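Local coordinates for putative hemoglobin-like oxygen-binding protein (Pseudoalteromonas haloplanktis, PDB 4UUR), which binds heme b and, as a group II truncated hemoglobin, probably binds and carries oxygen, at residues Glu26-Glu31 with Leu35-Arg40; Tyr42-Thr47 with Met113-Asp118; Phe70-Gly75 with Gly88-Arg93; Gly75-Pro80 with Glu128-Ser133. All blocks are in the same frame, centred on the assembly; numbering follows the deposited sequence. Where two conformers were deposited one is given.

Interaction 1: residues Glu26-Glu31 with Leu35-Arg40; sequences EILGGE and LAIANR
Glu31 O accepts a hydrogen bond from Leu35 N at 2.7 Å, the first-turn bond of helix 31-45, and the CA atoms of Glu31 and Leu35 are 6.0 Å apart. The bond is almost straight, with an N-H...O angle of 175°. Before it, the short helix 24-27 ends in a Schellman motif: Gly29 takes positive phi, at which a CB would press on the preceding carbonyl O, and Gly30 follows as the N-cap of helix 31-45. Across this turn between the helices the side chains meet sparingly. Leu28 CD1 touches Ile37 CD1 at 4.2 Å, the two side chains crossing at about a right angle. In Ile37, CG1 lies anti to the carbonyl carbon (chi1 -69°) and CD1 extends from it toward Leu28. Leu35 CB also rests against Glu31 O, at 3.5 Å. Leu28 is further packed against Leu77 and Leu126, and Ile37 against Leu73 of helix 63-76. At the far end of residues 35-40, Arg40 forms a salt bridge with Glu120 of helix 103-120. The chemistry is thus divided: a backbone bond and two glycines set the turn between helices, while one methyl-to-methyl contact joins its inner side to the apolar core.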
loop_
_atom_site.group_PDB
_atom_site.type_symbol
_atom_site.label_atom_id
_atom_site.label_comp_id
_atom_site.label_asym_id
_atom_site.label_seq_id
_atom_site.Cartn_x
_atom_site.Cartn_y
_atom_site.Cartn_z
ATOM N N GLU A 26 -1.294 11.020 12.037
ATOM C CA GLU A 26 -1.946 11.462 13.286
ATOM C C GLU A 26 -3.465 11.275 13.204
ATOM O O GLU A 26 -4.051 10.696 14.097
ATOM C CB GLU A 26 -1.594 12.922 13.631
ATOM C CG GLU A 26 -0.147 13.144 14.102
ATOM C CD GLU A 26 0.269 14.638 14.131
ATOM O OE1 GLU A 26 0.149 15.373 13.099
ATOM O OE2 GLU A 26 0.737 15.080 15.216
ATOM N N ILE A 27 -4.051 11.740 12.108
ATOM C CA ILE A 27 -5.461 11.660 11.851
ATOM C C ILE A 27 -5.977 10.213 11.901
ATOM O O ILE A 27 -7.011 9.952 12.480
ATOM C CB ILE A 27 -5.778 12.289 10.475
ATOM C CG1 ILE A 27 -5.472 13.787 10.506
ATOM C CG2 ILE A 27 -7.243 12.059 10.075
ATOM C CD1 ILE A 27 -5.548 14.447 9.151
ATOM N N LEU A 28 -5.227 9.274 11.313
ATOM C CA LEU A 28 -5.576 7.841 11.312
ATOM C C LEU A 28 -5.273 7.073 12.605
ATOM O O LEU A 28 -5.445 5.866 12.626
ATOM C CB LEU A 28 -4.849 7.140 10.168
ATOM C CG LEU A 28 -5.156 7.732 8.798
ATOM C CD1 LEU A 28 -4.032 7.366 7.863
ATOM C CD2 LEU A 28 -6.504 7.263 8.264
ATOM N N GLY A 29 -4.820 7.742 13.672
ATOM C CA GLY A 29 -4.600 7.070 14.970
ATOM C C GLY A 29 -3.215 6.506 15.156
ATOM O O GLY A 29 -3.002 5.671 16.028
ATOM N N GLY A 30 -2.266 6.941 14.328
ATOM C CA GLY A 30 -0.896 6.479 14.424
ATOM C C GLY A 30 -0.631 5.044 13.954
ATOM O O GLY A 30 -1.104 4.616 12.889
ATOM N N GLU A 31 0.147 4.326 14.757
ATOM C CA GLU A 31 0.625 2.992 14.461
ATOM C C GLU A 31 -0.496 2.002 14.148
ATOM O O GLU A 31 -0.471 1.347 13.074
ATOM C CB GLU A 31 1.464 2.471 15.638
ATOM C CG GLU A 31 1.765 0.977 15.602
ATOM C CD GLU A 31 2.955 0.610 16.475
ATOM O OE1 GLU A 31 4.037 1.228 16.334
ATOM O OE2 GLU A 31 2.809 -0.297 17.315
ATOM N N LEU A 35 -0.932 0.004 10.745
ATOM C CA LEU A 35 -1.071 -1.456 10.815
ATOM C C LEU A 35 -2.383 -1.942 10.219
ATOM O O LEU A 35 -2.360 -2.852 9.414
ATOM C CB LEU A 35 -1.015 -2.004 12.225
ATOM C CG LEU A 35 0.202 -2.817 12.680
ATOM C CD1 LEU A 35 -0.224 -3.725 13.849
ATOM C CD2 LEU A 35 0.867 -3.628 11.568
ATOM N N ALA A 36 -3.501 -1.339 10.616
ATOM C CA ALA A 36 -4.815 -1.760 10.118
ATOM C C ALA A 36 -4.966 -1.595 8.626
ATOM O O ALA A 36 -5.601 -2.408 8.011
ATOM C CB ALA A 36 -5.955 -1.032 10.832
ATOM N N ILE A 37 -4.411 -0.543 8.044
ATOM C CA ILE A 37 -4.430 -0.371 6.586
ATOM C C ILE A 37 -3.609 -1.448 5.824
ATOM O O ILE A 37 -4.049 -2.029 4.793
ATOM C CB ILE A 37 -3.958 1.040 6.205
ATOM C CG1 ILE A 37 -5.029 2.036 6.649
ATOM C CG2 ILE A 37 -3.666 1.171 4.701
ATOM C CD1 ILE A 37 -4.675 3.490 6.416
ATOM N N ALA A 38 -2.415 -1.697 6.326
ATOM C CA ALA A 38 -1.516 -2.645 5.720
ATOM C C ALA A 38 -2.160 -4.027 5.746
ATOM O O ALA A 38 -2.167 -4.761 4.748
ATOM C CB ALA A 38 -0.194 -2.650 6.489
ATOM N N ASN A 39 -2.721 -4.382 6.897
ATOM C CA ASN A 39 -3.302 -5.669 7.048
ATOM C C ASN A 39 -4.572 -5.862 6.305
ATOM O O ASN A 39 -4.764 -6.924 5.779
ATOM C CB ASN A 39 -3.457 -6.071 8.512
ATOM C CG ASN A 39 -2.146 -6.541 9.095
ATOM O OD1 ASN A 39 -1.497 -7.439 8.576
ATOM N ND2 ASN A 39 -1.710 -5.880 10.108
ATOM N N ARG A 40 -5.443 -4.875 6.302
ATOM C CA ARG A 40 -6.700 -4.921 5.548
ATOM C C ARG A 40 -6.426 -5.051 4.043
ATOM O O ARG A 40 -7.107 -5.801 3.346
ATOM C CB ARG A 40 -7.453 -3.632 5.768
ATOM C CG ARG A 40 -8.725 -3.452 4.923
ATOM C CD ARG A 40 -9.903 -4.199 5.486
ATOM N NE ARG A 40 -10.379 -3.519 6.679
ATOM C CZ ARG A 40 -11.403 -3.921 7.424
ATOM N NH1 ARG A 40 -12.094 -5.024 7.157
ATOM N NH2 ARG A 40 -11.755 -3.193 8.446
#

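Interaction 2: residues Tyr42-Thr47 with Met113-Asp118; sequences YDIMAT and MNKTLD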
loop_
_atom_site.group_PDB
_atom_site.type_symbol
_atom_site.label_atom_id
_atom_site.label_comp_id
_atom_site.label_asym_id
_atom_site.label_seq_id
_atom_site.Cartn_x
_atom_site.Cartn_y
_atom_site.Cartn_z
ATOM N N TYR A 42 -3.851 -6.470 2.442
ATOM C CA TYR A 42 -3.466 -7.833 2.093
ATOM C C TYR A 42 -4.595 -8.809 2.384
ATOM O O TYR A 42 -4.753 -9.816 1.696
ATOM C CB TYR A 42 -2.171 -8.197 2.862
ATOM C CG TYR A 42 -0.954 -7.461 2.274
ATOM C CD1 TYR A 42 -0.556 -7.697 0.961
ATOM C CD2 TYR A 42 -0.264 -6.524 2.996
ATOM C CE1 TYR A 42 0.495 -6.993 0.375
ATOM C CE2 TYR A 42 0.825 -5.842 2.451
ATOM C CZ TYR A 42 1.204 -6.076 1.120
ATOM O OH TYR A 42 2.261 -5.403 0.526
ATOM N N ASP A 43 -5.394 -8.521 3.399
ATOM C CA ASP A 43 -6.517 -9.380 3.710
ATOM C C ASP A 43 -7.482 -9.479 2.548
ATOM O O ASP A 43 -7.976 -10.562 2.221
ATOM C CB ASP A 43 -7.211 -8.852 4.947
ATOM C CG ASP A 43 -6.551 -9.360 6.248
ATOM O OD1 ASP A 43 -5.608 -10.191 6.182
ATOM O OD2 ASP A 43 -7.016 -8.948 7.318
ATOM N N ILE A 44 -7.703 -8.340 1.901
ATOM C CA ILE A 44 -8.595 -8.226 0.765
ATOM C C ILE A 44 -7.928 -8.787 -0.486
ATOM O O ILE A 44 -8.573 -9.521 -1.254
ATOM C CB ILE A 44 -8.981 -6.764 0.538
ATOM C CG1 ILE A 44 -9.960 -6.326 1.632
ATOM C CG2 ILE A 44 -9.539 -6.538 -0.862
ATOM C CD1 ILE A 44 -10.150 -4.834 1.707
ATOM N N MET A 45 -6.646 -8.448 -0.684
ATOM C CA MET A 45 -5.913 -8.925 -1.832
ATOM C C MET A 45 -5.940 -10.439 -1.912
ATOM O O MET A 45 -6.021 -10.999 -3.019
ATOM C CB MET A 45 -4.442 -8.495 -1.768
ATOM C CG MET A 45 -3.582 -8.998 -2.940
ATOM S SD MET A 45 -1.822 -8.720 -2.731
ATOM C CE MET A 45 -1.703 -6.922 -2.680
ATOM N N ALA A 46 -5.808 -11.080 -0.744
ATOM C CA ALA A 46 -5.647 -12.527 -0.637
ATOM C C ALA A 46 -6.936 -13.345 -0.891
ATOM O O ALA A 46 -6.899 -14.577 -0.978
ATOM C CB ALA A 46 -5.047 -12.900 0.723
ATOM N N THR A 47 -8.062 -12.683 -1.023
ATOM C CA THR A 47 -9.291 -13.400 -1.198
ATOM C C THR A 47 -10.178 -12.893 -2.283
ATOM O O THR A 47 -11.167 -13.492 -2.568
ATOM C CB THR A 47 -10.080 -13.374 0.104
ATOM O OG1 THR A 47 -10.257 -12.006 0.553
ATOM C CG2 THR A 47 -9.334 -14.234 1.149
ATOM N N MET A 113 -6.565 -1.116 -2.584
ATOM C CA MET A 113 -6.274 0.012 -1.655
ATOM C C MET A 113 -7.476 1.010 -1.506
ATOM O O MET A 113 -7.744 1.540 -0.407
ATOM C CB MET A 113 -4.992 0.731 -2.056
ATOM C CG MET A 113 -4.642 1.904 -1.173
ATOM S SD MET A 113 -4.433 1.358 0.526
ATOM C CE MET A 113 -2.787 0.596 0.408
ATOM N N ASN A 114 -8.210 1.237 -2.598
ATOM C CA ASN A 114 -9.546 1.916 -2.518
ATOM C C ASN A 114 -10.503 1.267 -1.507
ATOM O O ASN A 114 -11.038 1.916 -0.608
ATOM C CB ASN A 114 -10.207 1.978 -3.904
ATOM C CG ASN A 114 -9.479 2.930 -4.860
ATOM O OD1 ASN A 114 -8.828 3.886 -4.448
ATOM N ND2 ASN A 114 -9.538 2.627 -6.140
ATOM N N LYS A 115 -10.720 -0.018 -1.651
ATOM C CA LYS A 115 -11.561 -0.731 -0.701
ATOM C C LYS A 115 -11.081 -0.611 0.744
ATOM O O LYS A 115 -11.912 -0.489 1.681
ATOM C CB LYS A 115 -11.636 -2.193 -1.085
ATOM C CG LYS A 115 -12.458 -2.427 -2.347
ATOM C CD LYS A 115 -12.613 -3.910 -2.626
ATOM C CE LYS A 115 -14.031 -4.403 -2.363
ATOM N NZ LYS A 115 -14.863 -4.101 -3.570
ATOM N N THR A 116 -9.750 -0.658 0.925
ATOM C CA THR A 116 -9.138 -0.533 2.224
ATOM C C THR A 116 -9.389 0.862 2.821
ATOM O O THR A 116 -9.737 0.999 3.996
ATOM C CB THR A 116 -7.601 -0.762 2.103
ATOM O OG1 THR A 116 -7.366 -2.132 1.736
ATOM C CG2 THR A 116 -6.843 -0.426 3.412
ATOM N N LEU A 117 -9.126 1.890 2.031
ATOM C CA LEU A 117 -9.246 3.270 2.493
ATOM C C LEU A 117 -10.698 3.684 2.783
ATOM O O LEU A 117 -10.937 4.388 3.776
ATOM C CB LEU A 117 -8.608 4.239 1.500
ATOM C CG LEU A 117 -7.087 4.075 1.413
ATOM C CD1 LEU A 117 -6.517 4.929 0.313
ATOM C CD2 LEU A 117 -6.418 4.411 2.709
ATOM N N ASP A 118 -11.649 3.203 1.984
ATOM C CA ASP A 118 -13.067 3.327 2.353
ATOM C C ASP A 118 -13.358 2.759 3.746
ATOM O O ASP A 118 -14.100 3.361 4.534
ATOM C CB ASP A 118 -14.005 2.639 1.321
ATOM C CG ASP A 118 -14.126 3.429 0.040
ATOM O OD1 ASP A 118 -13.569 4.541 -0.003
ATOM O OD2 ASP A 118 -14.715 2.929 -0.949
#
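Ile44 and Thr116 mark the closest approach of the backbones, with their CA atoms 7.8 Å apart, where the last turns of helix 31-45 pass helix 103-120. The closest contacts are made by one branch: Ile44 CD1 lies 3.9 Å from Thr116 OG1 and 4.1 Å from Lys115 CB. Ile44 puts CG1 anti to its own carbonyl carbon (chi1 -73°), and the extended chi2 carries CD1 across to the neighbouring helix, meeting the CB of Lys115 and the hydroxyl of Thr116. Thr116 OG1 is no polar partner for this methyl group; its hydrogen bond goes to Cys112 O, one turn back in its own helix, so the hydroxyl can lie against a hydrocarbon without losing its mate. Helices 31-45 and 103-120 pack here within the 2-over-2 alpha-helical sandwich of truncated hemoglobins, the contact joining an early helix to the one preceding the C-terminal helix. Thr116 also touches Ile37, Arg40 and Phe41, so that the same helix pair is packed over more than one turn. Lys115 meets Ile44 chiefly through CB, with CD passing near Ile44 CG2. Its chain bends at chi3 and chi4 and leads the ammonium group away from the contact, where NZ makes a weak hydrogen bond with Tyr111 OH.

Interaction 3: residues Phe70-Gly75 with Gly88-Arg93; sequences FEFLSG and GHPMLR. With HEM (protoporphyrin IX containing Fe), chain C.
Phe72 reaches from helix 63-76 toward Pro90 and Leu92; Phe72 and Leu92 also meet the heme, while Pro90 stands back from it. Gly88, at positive phi, follows the end of helix 83-87 and leads into His89, whose carbonyl O receives a hydrogen bond from Arg95, a heme-binding residue. Pro90 brings its CG to the edge of the Phe72 ring, near the ring plane, 4.1 Å from CE1. Met91 occupies the N-cap of helix 92-95, and Leu92 turns back inward: its CD1 lies 3.8 Å from Phe72 CZ and 3.4 Å from HEM CAC, a vinyl carbon. The ring is placed by a chi1 of 168°, which sets CG opposite the backbone N and extends the phenyl group to the vinyl edge of the heme. There Phe72 CE2 approaches HEM CAC at 3.6 Å, and Phe72 CB lies 4.0 Å from HEM CMD. Phe72 also stacks with Trp76. With an alanine here, a gap beside the vinyl group is likely to open, leaving Leu92 CD1 and Pro90 CG without their aromatic neighbour. Leu92 O accepts a hydrogen bond from ND1 of His96, the axial iron ligand, consistent with a fixed imidazole orientation; the contact itself is hydrocarbon, matched to the heme rim.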
loop_
_atom_site.group_PDB
_atom_site.type_symbol
_atom_site.label_atom_id
_atom_site.label_comp_id
_atom_site.label_asym_id
_atom_site.label_seq_id
_atom_site.Cartn_x
_atom_site.Cartn_y
_atom_site.Cartn_z
ATOM N N PHE A 70 3.734 -2.078 6.305
ATOM C CA PHE A 70 3.399 -1.249 7.475
ATOM C C PHE A 70 4.517 -0.245 7.789
ATOM O O PHE A 70 4.267 0.975 7.890
ATOM C CB PHE A 70 3.151 -2.120 8.703
ATOM C CG PHE A 70 3.357 -1.408 10.008
ATOM C CD1 PHE A 70 2.497 -0.386 10.407
ATOM C CD2 PHE A 70 4.396 -1.778 10.862
ATOM C CE1 PHE A 70 2.684 0.268 11.620
ATOM C CE2 PHE A 70 4.595 -1.126 12.074
ATOM C CZ PHE A 70 3.745 -0.093 12.447
ATOM N N GLU A 71 5.740 -0.773 7.932
ATOM C CA GLU A 71 6.929 0.036 8.139
ATOM C C GLU A 71 6.969 1.135 7.135
ATOM O O GLU A 71 7.274 2.267 7.482
ATOM C CB GLU A 71 8.206 -0.810 8.026
ATOM C CG GLU A 71 8.531 -1.601 9.278
ATOM C CD GLU A 71 9.341 -2.870 9.016
ATOM O OE1 GLU A 71 10.101 -3.013 8.017
ATOM O OE2 GLU A 71 9.193 -3.775 9.835
ATOM N N PHE A 72 6.626 0.833 5.883
ATOM C CA PHE A 72 6.639 1.894 4.856
ATOM C C PHE A 72 5.594 2.941 5.115
ATOM O O PHE A 72 5.896 4.145 5.069
ATOM C CB PHE A 72 6.480 1.351 3.454
ATOM C CG PHE A 72 6.206 2.403 2.433
ATOM C CD1 PHE A 72 7.239 3.182 1.913
ATOM C CD2 PHE A 72 4.897 2.606 1.963
ATOM C CE1 PHE A 72 6.967 4.151 0.947
ATOM C CE2 PHE A 72 4.622 3.546 1.007
ATOM C CZ PHE A 72 5.656 4.324 0.492
ATOM N N LEU A 73 4.383 2.476 5.411
ATOM C CA LEU A 73 3.242 3.370 5.692
ATOM C C LEU A 73 3.490 4.268 6.905
ATOM O O LEU A 73 3.145 5.421 6.866
ATOM C CB LEU A 73 1.930 2.591 5.884
ATOM C CG LEU A 73 1.351 2.014 4.611
ATOM C CD1 LEU A 73 0.045 1.286 4.915
ATOM C CD2 LEU A 73 1.168 3.095 3.575
ATOM N N SER A 74 4.088 3.756 7.968
ATOM C CA SER A 74 4.365 4.633 9.093
ATOM C C SER A 74 5.121 5.922 8.686
ATOM O O SER A 74 4.740 6.993 9.100
ATOM C CB SER A 74 5.119 3.934 10.196
ATOM O OG SER A 74 5.616 4.928 11.102
ATOM N N GLY A 75 6.148 5.840 7.851
ATOM C CA GLY A 75 6.825 7.043 7.419
ATOM C C GLY A 75 6.159 7.789 6.289
ATOM O O GLY A 75 6.112 9.002 6.280
ATOM N N GLY A 88 16.437 1.487 4.148
ATOM C CA GLY A 88 16.893 2.588 3.276
ATOM C C GLY A 88 15.770 3.268 2.498
ATOM O O GLY A 88 14.612 2.926 2.657
ATOM N N HIS A 89 16.107 4.227 1.641
ATOM C CA HIS A 89 15.102 5.005 0.901
ATOM C C HIS A 89 14.167 4.166 -0.001
ATOM O O HIS A 89 14.626 3.264 -0.688
ATOM C CB HIS A 89 15.786 6.088 0.051
ATOM C CG HIS A 89 16.488 7.134 0.865
ATOM N ND1 HIS A 89 15.818 8.172 1.481
ATOM C CD2 HIS A 89 17.797 7.296 1.176
ATOM C CE1 HIS A 89 16.683 8.931 2.130
ATOM N NE2 HIS A 89 17.891 8.421 1.961
ATOM N N PRO A 90 12.852 4.476 -0.009
ATOM C CA PRO A 90 11.826 3.881 -0.859
ATOM C C PRO A 90 12.193 3.499 -2.300
ATOM O O PRO A 90 12.054 2.341 -2.689
ATOM C CB PRO A 90 10.757 4.958 -0.864
ATOM C CG PRO A 90 10.804 5.467 0.535
ATOM C CD PRO A 90 12.222 5.340 1.003
ATOM N N MET A 91 12.621 4.449 -3.108
ATOM C CA MET A 91 13.019 4.111 -4.461
ATOM C C MET A 91 12.009 3.115 -5.019
ATOM O O MET A 91 12.378 2.173 -5.709
ATOM C CB MET A 91 14.399 3.441 -4.423
ATOM C CG MET A 91 15.454 4.205 -3.636
ATOM S SD MET A 91 16.301 5.421 -4.663
ATOM C CE MET A 91 17.395 4.381 -5.652
ATOM N N LEU A 92 10.738 3.315 -4.701
ATOM C CA LEU A 92 9.730 2.309 -4.996
ATOM C C LEU A 92 9.745 1.862 -6.445
ATOM O O LEU A 92 9.614 0.663 -6.695
ATOM C CB LEU A 92 8.317 2.786 -4.655
ATOM C CG LEU A 92 8.033 3.005 -3.166
ATOM C CD1 LEU A 92 6.519 3.172 -2.999
ATOM C CD2 LEU A 92 8.582 1.876 -2.288
ATOM N N ARG A 93 9.893 2.787 -7.404
ATOM C CA ARG A 93 9.826 2.384 -8.811
ATOM C C ARG A 93 10.853 1.303 -9.103
ATOM O O ARG A 93 10.527 0.284 -9.714
ATOM C CB ARG A 93 10.003 3.544 -9.800
ATOM C CG ARG A 93 9.892 3.053 -11.235
ATOM C CD ARG A 93 9.596 4.139 -12.234
ATOM N NE ARG A 93 9.901 3.682 -13.575
ATOM C CZ ARG A 93 9.065 3.040 -14.389
ATOM N NH1 ARG A 93 7.818 2.746 -14.026
ATOM N NH2 ARG A 93 9.484 2.668 -15.593
HETATM C CHA HEM C . 6.827 -4.944 -2.626
HETATM C CHB HEM C . 3.704 -5.582 -6.307
HETATM C CHC HEM C . 2.595 -0.864 -5.993
HETATM C CHD HEM C . 4.922 -0.629 -1.830
HETATM C C1A HEM C . 6.106 -5.512 -3.661
HETATM C C2A HEM C . 6.205 -6.844 -4.066
HETATM C C3A HEM C . 5.311 -7.022 -5.080
HETATM C C4A HEM C . 4.657 -5.794 -5.335
HETATM C CMA HEM C . 5.058 -8.317 -5.841
HETATM C CAA HEM C . 7.120 -7.920 -3.514
HETATM C CBA HEM C . 6.948 -8.137 -2.012
HETATM C CGA HEM C . 7.194 -9.552 -1.530
HETATM O O1A HEM C . 6.484 -10.541 -1.808
HETATM O O2A HEM C . 8.150 -9.713 -0.754
HETATM C C1B HEM C . 3.158 -4.314 -6.563
HETATM C C2B HEM C . 2.366 -3.988 -7.705
HETATM C C3B HEM C . 2.062 -2.653 -7.624
HETATM C C4B HEM C . 2.747 -2.179 -6.424
HETATM C CMB HEM C . 1.923 -5.010 -8.737
HETATM C CAB HEM C . 1.313 -1.646 -8.439
HETATM C CBB HEM C . 0.896 -1.908 -9.634
HETATM C C1C HEM C . 3.044 -0.376 -4.773
HETATM C C2C HEM C . 2.747 0.874 -4.206
HETATM C C3C HEM C . 3.445 0.932 -3.024
HETATM C C4C HEM C . 4.117 -0.304 -2.871
HETATM C CMC HEM C . 1.869 1.936 -4.852
HETATM C CAC HEM C . 3.492 1.984 -1.984
HETATM C CBC HEM C . 2.675 3.031 -1.994
HETATM C C1D HEM C . 5.640 -1.783 -1.794
HETATM C C2D HEM C . 6.639 -1.998 -0.750
HETATM C C3D HEM C . 7.156 -3.186 -0.974
HETATM C C4D HEM C . 6.489 -3.694 -2.163
HETATM C CMD HEM C . 7.058 -1.088 0.371
HETATM C CAD HEM C . 8.280 -3.843 -0.192
HETATM C CBD HEM C . 9.554 -3.528 -0.983
HETATM C CGD HEM C . 10.848 -4.018 -0.323
HETATM O O1D HEM C . 10.847 -4.750 0.679
HETATM O O2D HEM C . 11.970 -3.704 -0.769
HETATM N NA HEM C . 5.113 -4.892 -4.427
HETATM N NB HEM C . 3.335 -3.213 -5.860
HETATM N NC HEM C . 3.835 -1.066 -3.940
HETATM N ND HEM C . 5.540 -2.829 -2.583
HETATM FE FE HEM C . 4.504 -3.007 -4.144
HETATM O O HOH W 1 2.880 -3.783 -2.892
#

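Interaction 4: residues Gly75-Pro80 with Glu128-Ser133; sequences GWLGGP and EGLKQS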
loop_
_atom_site.group_PDB
_atom_site.type_symbol
_atom_site.label_atom_id
_atom_site.label_comp_id
_atom_site.label_asym_id
_atom_site.label_seq_id
_atom_site.Cartn_x
_atom_site.Cartn_y
_atom_site.Cartn_z
ATOM N N GLY A 75 6.148 5.840 7.851
ATOM C CA GLY A 75 6.825 7.043 7.419
ATOM C C GLY A 75 6.159 7.789 6.289
ATOM O O GLY A 75 6.112 9.002 6.280
ATOM N N TRP A 76 5.637 7.081 5.302
ATOM C CA TRP A 76 4.941 7.760 4.205
ATOM C C TRP A 76 3.758 8.619 4.690
ATOM O O TRP A 76 3.331 9.539 3.987
ATOM C CB TRP A 76 4.436 6.730 3.218
ATOM C CG TRP A 76 3.954 7.281 1.975
ATOM C CD1 TRP A 76 4.706 7.773 0.972
ATOM C CD2 TRP A 76 2.588 7.314 1.514
ATOM N NE1 TRP A 76 3.900 8.145 -0.090
ATOM C CE2 TRP A 76 2.594 7.888 0.235
ATOM C CE3 TRP A 76 1.363 6.911 2.072
ATOM C CZ2 TRP A 76 1.422 8.066 -0.516
ATOM C CZ3 TRP A 76 0.207 7.106 1.351
ATOM C CH2 TRP A 76 0.240 7.668 0.063
ATOM N N LEU A 77 3.203 8.277 5.855
ATOM C CA LEU A 77 2.102 9.057 6.479
ATOM C C LEU A 77 2.566 10.065 7.589
ATOM O O LEU A 77 1.756 10.811 8.156
ATOM C CB LEU A 77 1.067 8.099 7.079
ATOM C CG LEU A 77 0.351 7.077 6.197
ATOM C CD1 LEU A 77 -0.259 6.014 7.085
ATOM C CD2 LEU A 77 -0.705 7.670 5.271
ATOM N N GLY A 78 3.853 10.075 7.918
ATOM C CA GLY A 78 4.409 11.090 8.805
ATOM C C GLY A 78 4.629 10.577 10.185
ATOM O O GLY A 78 4.626 11.342 11.092
ATOM N N GLY A 79 4.733 9.272 10.371
ATOM C CA GLY A 79 5.095 8.691 11.662
ATOM C C GLY A 79 6.568 8.361 11.602
ATOM O O GLY A 79 7.269 8.870 10.743
ATOM N N PRO A 80 7.049 7.502 12.502
ATOM C CA PRO A 80 8.425 7.054 12.351
ATOM C C PRO A 80 8.721 6.418 10.981
ATOM O O PRO A 80 8.030 5.487 10.583
ATOM C CB PRO A 80 8.598 6.014 13.467
ATOM C CG PRO A 80 7.329 5.929 14.216
ATOM C CD PRO A 80 6.407 6.998 13.725
ATOM N N GLU A 128 -9.962 10.788 0.269
ATOM C CA GLU A 128 -9.814 11.138 -1.154
ATOM C C GLU A 128 -8.378 11.607 -1.438
ATOM O O GLU A 128 -7.800 11.299 -2.480
ATOM C CB GLU A 128 -10.835 12.217 -1.558
ATOM C CG GLU A 128 -10.850 12.589 -3.037
ATOM C CD GLU A 128 -11.134 11.411 -3.961
ATOM O OE1 GLU A 128 -11.934 10.520 -3.613
ATOM O OE2 GLU A 128 -10.561 11.374 -5.055
ATOM N N GLY A 129 -7.800 12.347 -0.511
ATOM C CA GLY A 129 -6.378 12.675 -0.614
ATOM C C GLY A 129 -5.489 11.434 -0.718
ATOM O O GLY A 129 -4.608 11.343 -1.596
ATOM N N LEU A 130 -5.729 10.454 0.145
ATOM C CA LEU A 130 -4.882 9.237 0.133
ATOM C C LEU A 130 -5.086 8.419 -1.128
ATOM O O LEU A 130 -4.117 7.931 -1.701
ATOM C CB LEU A 130 -5.089 8.392 1.366
ATOM C CG LEU A 130 -4.649 9.108 2.634
ATOM C CD1 LEU A 130 -5.104 8.349 3.880
ATOM C CD2 LEU A 130 -3.141 9.313 2.651
ATOM N N LYS A 131 -6.314 8.324 -1.597
ATOM C CA LYS A 131 -6.585 7.585 -2.818
ATOM C C LYS A 131 -5.826 8.137 -4.022
ATOM O O LYS A 131 -5.338 7.373 -4.847
ATOM C CB LYS A 131 -8.084 7.586 -3.167
ATOM C CG LYS A 131 -8.922 6.564 -2.438
ATOM C CD LYS A 131 -10.407 6.696 -2.784
ATOM C CE LYS A 131 -11.208 5.637 -2.056
ATOM N NZ LYS A 131 -12.668 5.854 -2.084
ATOM N N GLN A 132 -5.806 9.461 -4.152
ATOM C CA GLN A 132 -5.163 10.118 -5.300
ATOM C C GLN A 132 -3.680 9.904 -5.194
ATOM O O GLN A 132 -3.081 9.493 -6.159
ATOM C CB GLN A 132 -5.492 11.623 -5.370
ATOM C CG GLN A 132 -6.939 11.898 -5.790
ATOM C CD GLN A 132 -7.270 11.265 -7.141
ATOM O OE1 GLN A 132 -6.467 11.331 -8.061
ATOM N NE2 GLN A 132 -8.434 10.621 -7.251
ATOM N N SER A 133 -3.108 10.116 -4.010
ATOM C CA SER A 133 -1.663 9.995 -3.844
ATOM C C SER A 133 -1.093 8.541 -4.002
ATOM O O SER A 133 -0.030 8.323 -4.629
ATOM C CB SER A 133 -1.220 10.667 -2.566
ATOM O OG SER A 133 -1.728 10.021 -1.429
#
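Leu77 and Leu130 form the close-packed part of this contact, their CD2 methyl groups 3.9 Å apart and their side chains crossing at about a right angle. Both residues are buried. Trp76 CZ3 joins them, 4.2 Å from Leu130 CD2, which lies oblique to the indole. The torsion chi1 of -169° directs the indole toward helix 124-141, where Trp76 CH2 comes within 3.4 Å of Ser133 OG, which also stands oblique to the ring system. This Trp76-Ser133 side is partly open to solvent, although the atoms are close, and no hydrogen bond joins the two residues. Gly78, at positive phi, closes helix 63-76 with a Schellman motif and turns the chain away. Among the surrounding helices, Leu130 also meets Leu117 of helix 103-120, Leu77 packs on Pro24 and Tyr25 of helix 24-27, and Trp76 meets the ring of Phe134, the planes at about 40°.

Interactions 1 and 2 share helix 31-45 and follow one another along the chain, their centres about 13 Å apart; Ile37 of the first touches Thr116 and Leu117 of the second. Interactions 3 and 4 share helix 63-76 and Gly75, with centres about 11 Å apart, and their segments alternate in sequence. Leu28 joins interaction 1 to interaction 4 through Leu77 and Leu130, while a salt bridge between Asp118 and Lys131 joins interactions 2 and 4. Interaction 3 is nested inside the chain loop closed by interaction 2, the two centres about 19 Å apart, on opposite sides of the chain's centre. The heme-side contact of interaction 3 is thus linked through interaction 4 to the helix packing of interactions 1 and 2.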